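PDB 4DWD: mandelate racemase/muconate lactonizing enzyme, C-terminal domain protein, which binds magnesium and, by its membership of the mandelate racemase/muconate lactonizing enzyme family, may act as a hydro-lyase. Local coordinates for residues R125-A137 with R150-D164. Sequence-based numbering, arbitrary orientation.
Sequences RLPCYSSIGGNAA and RVEAEQPAAVKIRWD
Ser130 OG donates to Glu154 OE1 at 2.7 Å, approaching from above the carboxylate plane, while Arg150 grips the same carboxylate side-on through NE and NH2, illustrating how hydroxyl and guanidinium together can satisfy a buried acid. Bent at chi2 and chi3 (-82° and -46°), the Arg150 chain curls back so that NH1 also reaches Ser131 O, 3.0 Å away and well above the carbonyl plane. Without the guanidinium, as with an alanine here, Glu154 would probably lose its compensating charge and Ile132 CG1 the face it packs on. On the sheet face of Tyr129, Ser131 and Lys160, Lys160 NZ donates to Tyr129 OH (2.9 Å) and pairs with Glu223; Arg162 NH1 bonds Ser131 OG, also bonded to Glu324, and bridges to Asp327. The sheet itself is a parallel ladder in which Ser130 and Ile132 alternate bonds with Ala158, Lys160 and Arg162. Beyond it, Arg162 O accepts from N and ND2 of Asn135, whose OD1 Arg138 holds and whose CB sits over the Trp163 six-membered ring. On the opposite face Ile132 CD1 meets Val159 CG1 at 4.0 Å. This is a beta-alpha-beta crossover of the enolase-superfamily barrel, Lys160 and Arg162 lying beside Glu223 and Asp197, calcium ligands in this protein though ion-free in this chain.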
# COMPACT_ATOMS: atom_id res chain seq x y z
N ARG B 125 -43.80 -4.94 3.11
CA ARG B 125 -43.77 -5.22 4.54
C ARG B 125 -42.32 -5.31 4.97
O ARG B 125 -41.58 -6.19 4.53
CB ARG B 125 -44.52 -6.51 4.87
CG ARG B 125 -46.02 -6.34 4.78
CD ARG B 125 -46.70 -7.59 5.28
NE ARG B 125 -48.14 -7.56 5.02
CZ ARG B 125 -48.99 -8.49 5.43
NH1 ARG B 125 -48.56 -9.52 6.13
NH2 ARG B 125 -50.27 -8.38 5.15
N LEU B 126 -41.89 -4.37 5.80
CA LEU B 126 -40.48 -4.26 6.13
C LEU B 126 -40.25 -4.64 7.58
O LEU B 126 -40.87 -4.06 8.46
CB LEU B 126 -39.97 -2.84 5.86
CG LEU B 126 -39.98 -2.34 4.41
CD1 LEU B 126 -41.34 -1.78 4.02
CD2 LEU B 126 -38.89 -1.28 4.19
N PRO B 127 -39.37 -5.62 7.83
CA PRO B 127 -39.10 -5.98 9.23
C PRO B 127 -38.48 -4.82 10.01
O PRO B 127 -37.76 -4.01 9.43
CB PRO B 127 -38.11 -7.14 9.12
CG PRO B 127 -37.49 -6.99 7.77
CD PRO B 127 -38.56 -6.42 6.89
N CYS B 128 -38.78 -4.75 11.30
CA CYS B 128 -38.19 -3.72 12.16
C CYS B 128 -37.16 -4.31 13.14
O CYS B 128 -37.16 -5.52 13.40
CB CYS B 128 -39.27 -2.96 12.92
SG CYS B 128 -39.97 -3.81 14.36
N TYR B 129 -36.28 -3.46 13.66
CA TYR B 129 -35.50 -3.82 14.84
C TYR B 129 -35.74 -2.81 15.95
O TYR B 129 -35.84 -1.61 15.69
CB TYR B 129 -34.00 -4.01 14.53
CG TYR B 129 -33.11 -2.79 14.32
CD1 TYR B 129 -32.59 -2.09 15.41
CD2 TYR B 129 -32.73 -2.38 13.03
CE1 TYR B 129 -31.74 -1.01 15.23
CE2 TYR B 129 -31.88 -1.29 12.85
CZ TYR B 129 -31.39 -0.61 13.95
OH TYR B 129 -30.55 0.46 13.80
N SER B 130 -35.89 -3.30 17.18
CA SER B 130 -36.08 -2.43 18.33
C SER B 130 -34.74 -1.83 18.71
O SER B 130 -33.81 -2.56 19.09
CB SER B 130 -36.65 -3.21 19.52
OG SER B 130 -37.92 -3.75 19.22
N SER B 131 -34.65 -0.51 18.59
CA SER B 131 -33.42 0.22 18.87
C SER B 131 -33.61 0.91 20.22
O SER B 131 -34.41 1.84 20.34
CB SER B 131 -33.18 1.23 17.75
OG SER B 131 -31.92 1.84 17.89
N ILE B 132 -32.88 0.42 21.22
CA ILE B 132 -33.10 0.75 22.63
C ILE B 132 -31.91 1.51 23.20
O ILE B 132 -30.82 0.94 23.37
CB ILE B 132 -33.35 -0.53 23.44
CG1 ILE B 132 -34.47 -1.33 22.76
CG2 ILE B 132 -33.60 -0.21 24.91
CD1 ILE B 132 -34.69 -2.72 23.29
N GLY B 133 -32.12 2.79 23.49
CA GLY B 133 -31.02 3.67 23.88
C GLY B 133 -30.86 3.84 25.37
O GLY B 133 -31.63 3.28 26.15
N GLY B 134 -29.85 4.62 25.76
CA GLY B 134 -29.68 5.04 27.14
C GLY B 134 -29.18 3.98 28.10
O GLY B 134 -29.47 4.03 29.29
N ASN B 135 -28.42 3.02 27.59
CA ASN B 135 -27.99 1.91 28.45
C ASN B 135 -26.73 2.16 29.26
O ASN B 135 -26.44 1.41 30.19
CB ASN B 135 -27.92 0.63 27.64
CG ASN B 135 -29.29 0.22 27.16
OD1 ASN B 135 -30.19 -0.01 27.97
ND2 ASN B 135 -29.49 0.18 25.85
N ALA B 136 -26.00 3.23 28.94
CA ALA B 136 -24.83 3.57 29.75
C ALA B 136 -25.24 3.84 31.19
O ALA B 136 -24.57 3.40 32.13
CB ALA B 136 -24.08 4.76 29.16
N ALA B 137 -26.37 4.53 31.35
CA ALA B 137 -26.85 5.02 32.65
C ALA B 137 -27.63 3.98 33.45
O ALA B 137 -27.83 4.14 34.65
CB ALA B 137 -27.70 6.27 32.44
N ARG B 150 -39.75 -3.65 25.30
CA ARG B 150 -39.81 -3.24 23.89
C ARG B 150 -40.06 -4.46 23.01
O ARG B 150 -40.83 -4.41 22.05
CB ARG B 150 -38.50 -2.55 23.46
CG ARG B 150 -38.15 -1.24 24.16
CD ARG B 150 -38.84 -0.00 23.59
NE ARG B 150 -38.80 0.03 22.13
CZ ARG B 150 -37.89 0.67 21.39
NH1 ARG B 150 -36.93 1.40 21.96
NH2 ARG B 150 -37.96 0.58 20.07
N VAL B 151 -39.41 -5.58 23.33
CA VAL B 151 -39.56 -6.80 22.54
C VAL B 151 -40.98 -7.34 22.60
O VAL B 151 -41.55 -7.72 21.57
CB VAL B 151 -38.53 -7.88 22.93
CG1 VAL B 151 -38.91 -9.25 22.36
CG2 VAL B 151 -37.16 -7.47 22.43
N GLU B 152 -41.57 -7.33 23.79
CA GLU B 152 -42.96 -7.77 23.97
C GLU B 152 -43.90 -6.90 23.12
O GLU B 152 -44.84 -7.41 22.50
CB GLU B 152 -43.37 -7.73 25.45
CG GLU B 152 -44.69 -8.45 25.77
CD GLU B 152 -45.94 -7.67 25.39
OE1 GLU B 152 -45.89 -6.41 25.32
OE2 GLU B 152 -46.98 -8.31 25.14
N ALA B 153 -43.63 -5.60 23.09
CA ALA B 153 -44.51 -4.64 22.40
C ALA B 153 -44.37 -4.69 20.88
O ALA B 153 -45.35 -4.47 20.15
CB ALA B 153 -44.23 -3.23 22.92
N GLU B 154 -43.17 -5.00 20.41
CA GLU B 154 -42.82 -4.75 19.01
C GLU B 154 -42.53 -6.00 18.17
O GLU B 154 -42.55 -5.94 16.94
CB GLU B 154 -41.63 -3.76 18.95
CG GLU B 154 -42.00 -2.40 19.56
CD GLU B 154 -40.81 -1.54 19.96
OE1 GLU B 154 -39.71 -1.67 19.39
OE2 GLU B 154 -41.02 -0.69 20.86
N GLN B 155 -42.29 -7.13 18.84
CA GLN B 155 -41.99 -8.39 18.17
C GLN B 155 -40.96 -8.23 17.04
O GLN B 155 -41.19 -8.66 15.91
CB GLN B 155 -43.27 -9.03 17.61
CG GLN B 155 -44.21 -9.57 18.67
CD GLN B 155 -45.32 -10.40 18.05
OE1 GLN B 155 -46.09 -9.91 17.23
NE2 GLN B 155 -45.39 -11.67 18.43
N PRO B 156 -39.80 -7.61 17.36
CA PRO B 156 -38.87 -7.23 16.28
C PRO B 156 -38.08 -8.40 15.70
O PRO B 156 -37.94 -9.45 16.34
CB PRO B 156 -37.93 -6.25 16.98
CG PRO B 156 -37.87 -6.76 18.38
CD PRO B 156 -39.29 -7.20 18.68
N ALA B 157 -37.54 -8.20 14.51
CA ALA B 157 -36.68 -9.19 13.86
C ALA B 157 -35.26 -9.18 14.44
O ALA B 157 -34.50 -10.12 14.23
CB ALA B 157 -36.65 -8.96 12.35
N ALA B 158 -34.92 -8.09 15.13
CA ALA B 158 -33.61 -7.90 15.78
C ALA B 158 -33.73 -6.87 16.89
O ALA B 158 -34.71 -6.13 16.95
CB ALA B 158 -32.55 -7.48 14.76
N VAL B 159 -32.74 -6.82 17.78
CA VAL B 159 -32.69 -5.82 18.86
C VAL B 159 -31.34 -5.13 18.80
O VAL B 159 -30.33 -5.79 18.57
CB VAL B 159 -32.85 -6.50 20.24
CG1 VAL B 159 -32.55 -5.53 21.37
CG2 VAL B 159 -34.26 -7.07 20.37
N LYS B 160 -31.31 -3.81 18.99
CA LYS B 160 -30.03 -3.11 19.13
C LYS B 160 -30.05 -2.36 20.44
O LYS B 160 -31.00 -1.61 20.70
CB LYS B 160 -29.78 -2.14 17.96
CG LYS B 160 -28.40 -1.50 17.96
CD LYS B 160 -28.15 -0.59 16.77
CE LYS B 160 -28.74 0.79 17.01
NZ LYS B 160 -28.71 1.62 15.76
N ILE B 161 -29.03 -2.58 21.26
CA ILE B 161 -28.87 -1.84 22.52
C ILE B 161 -27.82 -0.75 22.34
O ILE B 161 -26.69 -1.02 21.92
CB ILE B 161 -28.56 -2.77 23.72
CG1 ILE B 161 -27.43 -3.77 23.40
CG2 ILE B 161 -29.84 -3.51 24.10
CD1 ILE B 161 -27.01 -4.64 24.58
N ARG B 162 -28.21 0.49 22.63
CA ARG B 162 -27.34 1.65 22.41
C ARG B 162 -26.96 2.27 23.74
O ARG B 162 -27.75 2.25 24.69
CB ARG B 162 -28.03 2.72 21.55
CG ARG B 162 -28.92 2.19 20.43
CD ARG B 162 -29.26 3.28 19.41
NE ARG B 162 -29.75 4.48 20.07
CZ ARG B 162 -31.01 4.69 20.45
NH1 ARG B 162 -31.96 3.79 20.20
NH2 ARG B 162 -31.32 5.81 21.09
N TRP B 163 -25.77 2.86 23.79
CA TRP B 163 -25.24 3.36 25.05
C TRP B 163 -25.60 4.77 25.36
O TRP B 163 -26.00 5.07 26.49
CB TRP B 163 -23.73 3.10 25.14
CG TRP B 163 -23.51 1.96 26.08
CD1 TRP B 163 -22.81 1.99 27.29
CD2 TRP B 163 -24.07 0.62 26.00
NE1 TRP B 163 -22.88 0.78 27.91
CE2 TRP B 163 -23.63 -0.09 27.20
CE3 TRP B 163 -24.87 -0.06 25.07
CZ2 TRP B 163 -23.97 -1.42 27.43
CZ3 TRP B 163 -25.21 -1.39 25.32
CH2 TRP B 163 -24.77 -2.06 26.48
N ASP B 164 -25.46 5.64 24.37
CA ASP B 164 -25.71 7.07 24.55
C ASP B 164 -25.03 7.65 25.80
O ASP B 164 -25.66 8.36 26.59
CB ASP B 164 -27.22 7.34 24.56
CG ASP B 164 -27.86 6.96 23.25
OD1 ASP B 164 -27.42 7.50 22.22
OD2 ASP B 164 -28.77 6.09 23.26
O HOH W 1 -27.02 6.38 28.94